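Local coordinates for protein enterotoxin type A (Staphylococcus aureus, PDB 1DYQ) that acts, in its natural form, as a superantigen that binds MHC class II and T-cell receptors unprocessed, activating T cells, and causes staphylococcal food poisoning, at residues 25-30 with 208-213; 34-39 with 87-92; 68-73 with 110-115. The protein carries 3 engineered substitutions. All coordinates share one frame; numbering follows the deposited sequence.

Interaction 1 of 3, residues 25-30 with 208-213; sequences GNLKQI and NTLLRI
The flat group in this contact is the peptide joining Asn26 to Leu27. Methyl CD1 of Leu210 sits over one of its faces, 3.8 Å from Asn26 C and as far from Leu27 N, so a branched apolar side chain is laid on a peptide whose carbonyl, Asn26 O, already accepts from Ile30 N. The carboxamide of Asn26 plays another part: its ND2 donates to Gly204 O, a polar bond at the partly exposed margin, while its CB still touches Leu210 CD1. In the two-domain superantigen fold this is the seam between helix 23-32 and the loop that runs from strand 195-198 to strand 219-221 in the beta-grasp half of the chain.

No hydrogen bond crosses it; between these two segments the join is apolar packing, which leucine and isoleucine suit. Leu210 wedges between two helix residues one turn apart. Leu27 crosses it at about a right angle, CD2 of Leu27 lying 3.8 Å from CD2 of Leu210, whereas the Ile30 side chain runs alongside it the other way, its CG2 3.9 Å from Leu210 CD1. CG1 of Ile30 is roughly anti to N (chi1 -156°), and a nearly eclipsed chi2 of 11°, a sign of strain, sets CD1 against Leu211. The two side chains meet tip to tip, tighter than usual van der Waals contact, with Ile30 CD1 3.4 Å from Leu211 CD1.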
loop_
_atom_site.group_PDB
_atom_site.type_symbol
_atom_site.label_atom_id
_atom_site.label_comp_id
_atom_site.label_asym_id
_atom_site.label_seq_id
_atom_site.Cartn_x
_atom_site.Cartn_y
_atom_site.Cartn_z
ATOM N N GLY A 25 -6.119 7.292 13.911
ATOM C CA GLY A 25 -5.913 5.977 14.504
ATOM C C GLY A 25 -6.001 4.888 13.413
ATOM O O GLY A 25 -5.207 3.954 13.496
ATOM N N ASN A 26 -6.956 4.989 12.508
ATOM C CA ASN A 26 -7.067 3.996 11.436
ATOM C C ASN A 26 -5.859 4.054 10.502
ATOM O O ASN A 26 -5.349 3.030 10.071
ATOM C CB ASN A 26 -8.340 4.121 10.647
ATOM C CG ASN A 26 -9.598 3.793 11.464
ATOM O OD1 ASN A 26 -9.459 3.043 12.444
ATOM N ND2 ASN A 26 -10.714 4.291 11.022
ATOM N N LEU A 27 -5.431 5.282 10.149
ATOM C CA LEU A 27 -4.264 5.395 9.263
ATOM C C LEU A 27 -3.021 4.843 9.888
ATOM O O LEU A 27 -2.199 4.164 9.256
ATOM C CB LEU A 27 -4.057 6.892 8.896
ATOM C CG LEU A 27 -4.950 7.390 7.770
ATOM C CD1 LEU A 27 -5.109 8.915 7.850
ATOM C CD2 LEU A 27 -4.427 6.956 6.423
ATOM N N LYS A 28 -2.787 5.126 11.201
ATOM C CA LYS A 28 -1.631 4.590 11.869
ATOM C C LYS A 28 -1.647 3.071 11.929
ATOM O O LYS A 28 -0.673 2.391 11.721
ATOM C CB LYS A 28 -1.504 5.145 13.304
ATOM C CG LYS A 28 -0.200 4.735 13.956
ATOM C CD LYS A 28 -0.013 5.492 15.284
ATOM C CE LYS A 28 1.208 4.938 16.008
ATOM N NZ LYS A 28 1.352 5.560 17.366
ATOM N N GLN A 29 -2.897 2.536 12.187
ATOM C CA GLN A 29 -2.973 1.061 12.203
ATOM C C GLN A 29 -2.651 0.460 10.846
ATOM O O GLN A 29 -1.865 -0.494 10.781
ATOM C CB GLN A 29 -4.420 0.666 12.611
ATOM C CG GLN A 29 -4.575 -0.879 12.570
ATOM C CD GLN A 29 -6.006 -1.260 12.942
ATOM O OE1 GLN A 29 -6.943 -0.558 12.650
ATOM N NE2 GLN A 29 -6.131 -2.405 13.629
ATOM N N ILE A 30 -3.217 1.007 9.777
ATOM C CA ILE A 30 -3.062 0.364 8.456
ATOM C C ILE A 30 -1.689 0.533 7.891
ATOM O O ILE A 30 -1.199 -0.293 7.122
ATOM C CB ILE A 30 -4.172 0.790 7.501
ATOM C CG1 ILE A 30 -4.425 -0.214 6.378
ATOM C CG2 ILE A 30 -3.877 2.153 6.883
ATOM C CD1 ILE A 30 -3.784 -1.540 6.489
ATOM N N ASN A 208 -12.470 0.392 6.549
ATOM C CA ASN A 208 -12.710 -0.637 5.501
ATOM C C ASN A 208 -12.305 -0.203 4.139
ATOM O O ASN A 208 -12.128 -1.112 3.270
ATOM C CB ASN A 208 -14.119 -1.072 5.655
ATOM C CG ASN A 208 -15.110 0.035 5.431
ATOM O OD1 ASN A 208 -15.061 1.119 6.026
ATOM N ND2 ASN A 208 -16.046 -0.220 4.528
ATOM N N THR A 209 -12.298 1.048 3.746
ATOM C CA THR A 209 -11.976 1.526 2.409
ATOM C C THR A 209 -10.682 2.296 2.393
ATOM O O THR A 209 -10.243 2.787 1.325
ATOM C CB THR A 209 -13.116 2.384 1.855
ATOM O OG1 THR A 209 -13.494 3.393 2.813
ATOM C CG2 THR A 209 -14.359 1.491 1.585
ATOM N N LEU A 210 -9.989 2.385 3.521
ATOM C CA LEU A 210 -8.719 3.156 3.520
ATOM C C LEU A 210 -7.785 2.718 2.423
ATOM O O LEU A 210 -7.129 3.577 1.754
ATOM C CB LEU A 210 -8.084 3.098 4.880
ATOM C CG LEU A 210 -8.123 4.330 5.765
ATOM C CD1 LEU A 210 -7.241 4.116 6.991
ATOM C CD2 LEU A 210 -7.706 5.574 4.998
ATOM N N LEU A 211 -7.631 1.418 2.199
ATOM C CA LEU A 211 -6.728 0.909 1.204
ATOM C C LEU A 211 -7.411 0.574 -0.104
ATOM O O LEU A 211 -6.815 -0.012 -1.011
ATOM C CB LEU A 211 -5.962 -0.332 1.739
ATOM C CG LEU A 211 -5.044 -0.080 2.928
ATOM C CD1 LEU A 211 -4.065 -1.247 3.097
ATOM C CD2 LEU A 211 -4.248 1.237 2.705
ATOM N N ARG A 212 -8.651 1.073 -0.291
ATOM C CA ARG A 212 -9.305 0.827 -1.595
ATOM C C ARG A 212 -8.552 1.492 -2.725
ATOM O O ARG A 212 -8.624 1.060 -3.874
ATOM C CB ARG A 212 -10.759 1.305 -1.531
ATOM C CG ARG A 212 -11.500 1.152 -2.840
ATOM C CD ARG A 212 -13.004 1.348 -2.610
ATOM N NE ARG A 212 -13.656 1.596 -3.890
ATOM C CZ ARG A 212 -14.960 1.376 -4.090
ATOM N NH1 ARG A 212 -15.654 0.818 -3.122
ATOM N NH2 ARG A 212 -15.452 1.672 -5.271
ATOM N N ILE A 213 -7.692 2.486 -2.420
ATOM C CA ILE A 213 -6.839 3.077 -3.436
ATOM C C ILE A 213 -5.950 2.022 -4.098
ATOM O O ILE A 213 -5.506 2.242 -5.232
ATOM C CB ILE A 213 -5.920 4.188 -2.883
ATOM C CG1 ILE A 213 -5.180 3.755 -1.634
ATOM C CG2 ILE A 213 -6.734 5.461 -2.659
ATOM C CD1 ILE A 213 -4.066 4.723 -1.222
#

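Interaction 2 of 3, residues 34-39 with 87-92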
loop_
_atom_site.group_PDB
_atom_site.type_symbol
_atom_site.label_atom_id
_atom_site.label_comp_id
_atom_site.label_asym_id
_atom_site.label_seq_id
_atom_site.Cartn_x
_atom_site.Cartn_y
_atom_site.Cartn_z
ATOM N N ASN A 34 -0.110 -3.058 10.814
ATOM C CA ASN A 34 -0.818 -3.911 9.859
ATOM C C ASN A 34 -0.318 -5.359 9.868
ATOM O O ASN A 34 0.584 -5.760 10.564
ATOM C CB ASN A 34 -0.737 -3.324 8.461
ATOM C CG ASN A 34 0.651 -3.208 7.889
ATOM O OD1 ASN A 34 1.558 -3.971 8.206
ATOM N ND2 ASN A 34 0.862 -2.263 6.951
ATOM N N GLU A 35 -1.066 -6.173 9.091
ATOM C CA GLU A 35 -0.705 -7.578 8.876
ATOM C C GLU A 35 -0.599 -7.771 7.357
ATOM O O GLU A 35 -1.535 -7.355 6.633
ATOM C CB GLU A 35 -1.822 -8.518 9.389
ATOM C CG GLU A 35 -2.080 -8.384 10.893
ATOM C CD GLU A 35 -3.006 -9.501 11.398
ATOM O OE1 GLU A 35 -4.163 -9.555 10.991
ATOM O OE2 GLU A 35 -2.520 -10.298 12.235
ATOM N N LYS A 36 0.541 -8.242 6.872
ATOM C CA LYS A 36 0.756 -8.323 5.440
ATOM C C LYS A 36 0.942 -9.730 4.893
ATOM O O LYS A 36 1.535 -10.604 5.565
ATOM C CB LYS A 36 2.050 -7.515 5.080
ATOM C CG LYS A 36 1.820 -6.012 5.254
ATOM C CD LYS A 36 3.115 -5.252 4.882
ATOM C CE LYS A 36 4.226 -5.509 5.868
ATOM N NZ LYS A 36 3.863 -5.201 7.275
ATOM N N ALA A 37 0.378 -9.942 3.734
ATOM C CA ALA A 37 0.621 -11.183 2.969
ATOM C C ALA A 37 1.839 -10.885 2.074
ATOM O O ALA A 37 1.787 -9.952 1.277
ATOM C CB ALA A 37 -0.581 -11.517 2.107
ATOM N N LYS A 38 2.893 -11.634 2.277
ATOM C CA LYS A 38 4.140 -11.432 1.513
ATOM C C LYS A 38 4.692 -12.821 1.183
ATOM O O LYS A 38 5.355 -13.419 2.041
ATOM C CB LYS A 38 5.132 -10.655 2.367
ATOM C CG LYS A 38 6.203 -9.909 1.592
ATOM C CD LYS A 38 7.324 -9.457 2.526
ATOM C CE LYS A 38 8.617 -10.186 2.193
ATOM N NZ LYS A 38 9.018 -9.923 0.773
ATOM N N THR A 39 4.294 -13.357 0.053
ATOM C CA THR A 39 4.644 -14.742 -0.306
ATOM C C THR A 39 4.856 -14.830 -1.803
ATOM O O THR A 39 4.359 -14.000 -2.570
ATOM C CB THR A 39 3.537 -15.719 0.128
ATOM O OG1 THR A 39 3.932 -17.080 -0.128
ATOM C CG2 THR A 39 2.256 -15.446 -0.635
ATOM N N ASP A 87 3.057 -13.456 -7.104
ATOM C CA ASP A 87 3.589 -13.094 -5.823
ATOM C C ASP A 87 2.619 -12.064 -5.184
ATOM O O ASP A 87 1.962 -11.339 -5.928
ATOM C CB ASP A 87 4.976 -12.468 -5.914
ATOM C CG ASP A 87 5.978 -13.357 -6.632
ATOM O OD1 ASP A 87 5.895 -14.606 -6.483
ATOM O OD2 ASP A 87 6.843 -12.799 -7.341
ATOM N N LEU A 88 2.553 -12.109 -3.883
ATOM C CA LEU A 88 1.657 -11.234 -3.129
ATOM C C LEU A 88 2.466 -10.318 -2.198
ATOM O O LEU A 88 3.420 -10.718 -1.578
ATOM C CB LEU A 88 0.714 -12.072 -2.238
ATOM C CG LEU A 88 -0.084 -13.154 -3.023
ATOM C CD1 LEU A 88 -0.898 -13.946 -1.959
ATOM C CD2 LEU A 88 -0.994 -12.530 -4.020
ATOM N N TYR A 89 1.989 -9.066 -2.121
ATOM C CA TYR A 89 2.552 -8.133 -1.137
ATOM C C TYR A 89 1.488 -7.062 -0.849
ATOM O O TYR A 89 1.217 -6.202 -1.665
ATOM C CB TYR A 89 3.835 -7.438 -1.637
ATOM C CG TYR A 89 4.580 -6.687 -0.539
ATOM C CD1 TYR A 89 4.006 -5.602 0.123
ATOM C CD2 TYR A 89 5.869 -7.049 -0.200
ATOM C CE1 TYR A 89 4.676 -4.940 1.145
ATOM C CE2 TYR A 89 6.556 -6.393 0.812
ATOM C CZ TYR A 89 5.971 -5.331 1.448
ATOM O OH TYR A 89 6.640 -4.687 2.472
ATOM N N GLY A 90 0.752 -7.269 0.255
ATOM C CA GLY A 90 -0.333 -6.318 0.547
ATOM C C GLY A 90 -0.816 -6.488 1.983
ATOM O O GLY A 90 -0.539 -7.509 2.613
ATOM N N ALA A 91 -1.550 -5.502 2.464
ATOM C CA ALA A 91 -2.034 -5.551 3.850
ATOM C C ALA A 91 -3.455 -6.154 3.812
ATOM O O ALA A 91 -4.313 -5.643 3.116
ATOM C CB ALA A 91 -2.163 -4.095 4.362
ATOM N N TYR A 92 -3.668 -7.121 4.703
ATOM C CA TYR A 92 -5.001 -7.770 4.717
ATOM C C TYR A 92 -5.696 -7.549 6.043
ATOM O O TYR A 92 -5.087 -7.300 7.068
ATOM C CB TYR A 92 -4.834 -9.281 4.462
ATOM C CG TYR A 92 -4.055 -10.039 5.507
ATOM C CD1 TYR A 92 -4.617 -10.410 6.723
ATOM C CD2 TYR A 92 -2.699 -10.334 5.318
ATOM C CE1 TYR A 92 -3.895 -11.040 7.698
ATOM C CE2 TYR A 92 -1.965 -10.994 6.292
ATOM C CZ TYR A 92 -2.565 -11.353 7.483
ATOM O OH TYR A 92 -1.833 -11.990 8.448
HETATM O O HOH W 1 -3.501 -5.103 7.745
HETATM O O HOH W 2 -5.544 -7.634 9.809
HETATM O O HOH W 3 1.008 -11.617 8.082
#
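Tyr92, Glu35 and Tyr89 bury the most surface where the antiparallel strands 36-39 and 86-91 of the OB-fold domain pair. Tyr92 closes one end. Its N donates to Glu35 O at 2.9 Å, a nearly straight bond (162° at the hydrogen), and its ring folds back against the same residue. Chi1 of 63° sets CG between the backbone N and the carbonyl carbon, turning the ring toward 34-39. One ring face receives Glu35: CB makes a CH-pi contact 3.9 Å from the Tyr92 centroid, and Glu35 O also lies above that face, toward the rim. Ala37 N approaches the ring edge in plane. A broad aromatic suits this place because it covers backbone and methylene groups together.

Three waters bridge the polar atoms at this end: one joins Glu35 OE1 to Tyr92 O, a second links Glu35 N to the same carbonyl, and a third joins Tyr92 OH to Lys36 O. Glu35 OE2 has a weak bond with His62 NE2.

Tyr89 lies on the face that carries Lys36, Lys38 and Ala91, the other from Ala37 and Leu88, alongside two lysines that point the same way. Lys38 CG comes to 3.4 Å from Tyr89 CD2, and Lys36 CD approaches CE1 more loosely; long aliphatic stems can line a ring while their ammonium groups reach beyond it. Lys36 NZ bonds Asn34 OD1 at 2.8 Å. Ala37/Gly90 and, past Tyr89, Thr39/Leu88 are hydrogen-bonded antiparallel pairs, each with two backbone bonds.

Tyr89 and Lys36 face helix 153-168, touching Gln159 and Arg162 respectively, while Ala37, Leu88 and Tyr92 turn toward Leu68 of strand 67-71 and toward strand 105-114.

Interaction 3 of 3, residues 68-73 with 110-115; sequences LLVRFD and GGVTLH. Engineered in segment 68-73: Arg71 (natural residue Asp).
Val70, Phe72 and Val112 form the close-packed part of this contact, meeting at one methyl group. CG2 of Val112 lies 3.8 Å from Val70 CG1 and also 3.8 Å from Phe72 CZ, coming to the ring at its edge, near its plane. Phe72 CG is opposite its carbonyl carbon (chi1 -57°), a setting that swings the ring back to Val112. The beta-branched Val112 presents one methyl to both partners, and Ile77 and Val78 of helix 75-81 also pack on the ring.

Backbone joins the segments at one point, Gly110 N donating to Arg71 O at 2.9 Å (160° at the hydrogen). This bond belongs to the parallel pairing of strands 67-71 and 105-114, the third and fifth strands of the OB-fold barrel, whose parallel meeting helps close it. Glycine suits position 110, with its positive phi of 63°. Gly110 O is buried without a polar partner in the model, 3.3 Å from Val70 CG1.

The looser, partly exposed side belongs to Arg71, an engineered residue where the natural toxin has aspartate. Its CB points away from 110-115, and NH1 donates to Gln96 O.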
loop_
_atom_site.group_PDB
_atom_site.type_symbol
_atom_site.label_atom_id
_atom_site.label_comp_id
_atom_site.label_asym_id
_atom_site.label_seq_id
_atom_site.Cartn_x
_atom_site.Cartn_y
_atom_site.Cartn_z
ATOM N N LEU A 68 -7.573 -16.150 2.291
ATOM C CA LEU A 68 -7.287 -14.771 1.860
ATOM C C LEU A 68 -8.016 -14.461 0.563
ATOM O O LEU A 68 -7.856 -15.188 -0.448
ATOM C CB LEU A 68 -5.763 -14.620 1.631
ATOM C CG LEU A 68 -5.340 -13.254 1.029
ATOM C CD1 LEU A 68 -5.560 -12.148 2.056
ATOM C CD2 LEU A 68 -3.847 -13.306 0.648
ATOM N N LEU A 69 -8.839 -13.441 0.548
ATOM C CA LEU A 69 -9.561 -12.992 -0.595
ATOM C C LEU A 69 -8.932 -11.722 -1.188
ATOM O O LEU A 69 -8.884 -10.736 -0.430
ATOM C CB LEU A 69 -11.036 -12.719 -0.251
ATOM C CG LEU A 69 -11.906 -12.308 -1.414
ATOM C CD1 LEU A 69 -12.046 -13.437 -2.441
ATOM C CD2 LEU A 69 -13.279 -11.821 -0.976
ATOM N N VAL A 70 -8.481 -11.770 -2.401
ATOM C CA VAL A 70 -7.896 -10.570 -3.047
ATOM C C VAL A 70 -8.954 -9.916 -3.876
ATOM O O VAL A 70 -9.626 -10.576 -4.717
ATOM C CB VAL A 70 -6.668 -10.918 -3.886
ATOM C CG1 VAL A 70 -6.075 -9.631 -4.489
ATOM C CG2 VAL A 70 -5.628 -11.644 -3.059
ATOM N N ARG A 71 -9.191 -8.622 -3.719
ATOM C CA ARG A 71 -10.215 -7.867 -4.374
ATOM C C ARG A 71 -9.639 -6.896 -5.430
ATOM O O ARG A 71 -8.598 -6.286 -5.113
ATOM C CB ARG A 71 -11.037 -7.030 -3.371
ATOM C CG ARG A 71 -11.644 -7.845 -2.239
ATOM C CD ARG A 71 -12.462 -6.967 -1.256
ATOM N NE ARG A 71 -13.547 -6.309 -1.948
ATOM C CZ ARG A 71 -14.320 -5.340 -1.484
ATOM N NH1 ARG A 71 -14.168 -4.868 -0.266
ATOM N NH2 ARG A 71 -15.263 -4.819 -2.293
ATOM N N PHE A 72 -10.195 -6.905 -6.591
ATOM C CA PHE A 72 -9.730 -6.027 -7.684
ATOM C C PHE A 72 -10.872 -5.145 -8.177
ATOM O O PHE A 72 -12.054 -5.437 -8.039
ATOM C CB PHE A 72 -9.214 -6.901 -8.833
ATOM C CG PHE A 72 -8.131 -7.848 -8.491
ATOM C CD1 PHE A 72 -6.785 -7.453 -8.443
ATOM C CD2 PHE A 72 -8.406 -9.167 -8.145
ATOM C CE1 PHE A 72 -5.790 -8.348 -8.131
ATOM C CE2 PHE A 72 -7.414 -10.064 -7.829
ATOM C CZ PHE A 72 -6.086 -9.668 -7.844
ATOM N N ASP A 73 -10.498 -4.100 -8.940
ATOM C CA ASP A 73 -11.456 -3.160 -9.460
ATOM C C ASP A 73 -12.295 -3.719 -10.607
ATOM O O ASP A 73 -13.416 -3.198 -10.794
ATOM C CB ASP A 73 -10.737 -1.914 -10.039
ATOM C CG ASP A 73 -10.447 -0.832 -9.078
ATOM O OD1 ASP A 73 -10.836 -0.837 -7.904
ATOM O OD2 ASP A 73 -9.702 0.137 -9.514
ATOM N N GLY A 110 -5.896 -5.603 -4.183
ATOM C CA GLY A 110 -4.704 -5.707 -5.072
ATOM C C GLY A 110 -3.561 -6.421 -4.410
ATOM O O GLY A 110 -3.719 -7.402 -3.661
ATOM N N GLY A 111 -2.322 -5.936 -4.643
ATOM C CA GLY A 111 -1.143 -6.535 -4.049
ATOM C C GLY A 111 -0.529 -7.660 -4.868
ATOM O O GLY A 111 0.348 -8.354 -4.304
ATOM N N VAL A 112 -1.004 -7.916 -6.075
ATOM C CA VAL A 112 -0.550 -9.104 -6.813
ATOM C C VAL A 112 0.325 -8.744 -8.002
ATOM O O VAL A 112 0.031 -7.823 -8.750
ATOM C CB VAL A 112 -1.811 -9.841 -7.341
ATOM C CG1 VAL A 112 -1.441 -11.153 -8.031
ATOM C CG2 VAL A 112 -2.741 -10.117 -6.170
ATOM N N THR A 113 1.362 -9.555 -8.234
ATOM C CA THR A 113 2.181 -9.393 -9.435
ATOM C C THR A 113 2.457 -10.778 -10.062
ATOM O O THR A 113 2.536 -11.754 -9.337
ATOM C CB THR A 113 3.565 -8.775 -9.105
ATOM O OG1 THR A 113 4.120 -9.345 -7.966
ATOM C CG2 THR A 113 3.374 -7.253 -8.907
ATOM N N LEU A 114 2.560 -10.801 -11.380
ATOM C CA LEU A 114 2.958 -12.084 -12.025
ATOM C C LEU A 114 4.313 -12.497 -11.513
ATOM O O LEU A 114 5.219 -11.667 -11.364
ATOM C CB LEU A 114 2.963 -11.921 -13.542
ATOM C CG LEU A 114 1.570 -11.680 -14.150
ATOM C CD1 LEU A 114 1.673 -11.260 -15.599
ATOM C CD2 LEU A 114 0.737 -12.946 -13.964
ATOM N N HIS A 115 4.480 -13.794 -11.221
ATOM C CA HIS A 115 5.718 -14.262 -10.634
ATOM C C HIS A 115 6.835 -14.356 -11.674
ATOM O O HIS A 115 7.987 -14.098 -11.445
ATOM C CB HIS A 115 5.520 -15.615 -9.976
ATOM C CG HIS A 115 6.747 -16.282 -9.467
ATOM N ND1 HIS A 115 7.361 -16.065 -8.281
ATOM C CD2 HIS A 115 7.503 -17.245 -10.127
ATOM C CE1 HIS A 115 8.442 -16.856 -8.163
ATOM N NE2 HIS A 115 8.534 -17.556 -9.289
#

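How the interactions relate
Interactions 2 and 3 belong to the same OB-fold sheet, their centres about 10 Å apart. Strands 86-91 and 105-114 are neighbours there: Tyr89 N lies 2.8 Å from Gly111 O, a probable hydrogen bond, and Leu88 packs on Val112. Along the chain their segments alternate, so the two contacts cross in sequence, joining strands 36-39, 67-71, 86-91 and 105-114 in one sheet. Interaction 1, about 14 Å from interaction 2 and 17 Å from interaction 3 between centres, encloses both in sequence and ties helix 23-32 to the beta-grasp half. Ala91 connects it to the sheet, its CB touching both Ile30 and Leu211. The barrel's strand packing thus continues into the seam between the domains, away from the zinc site.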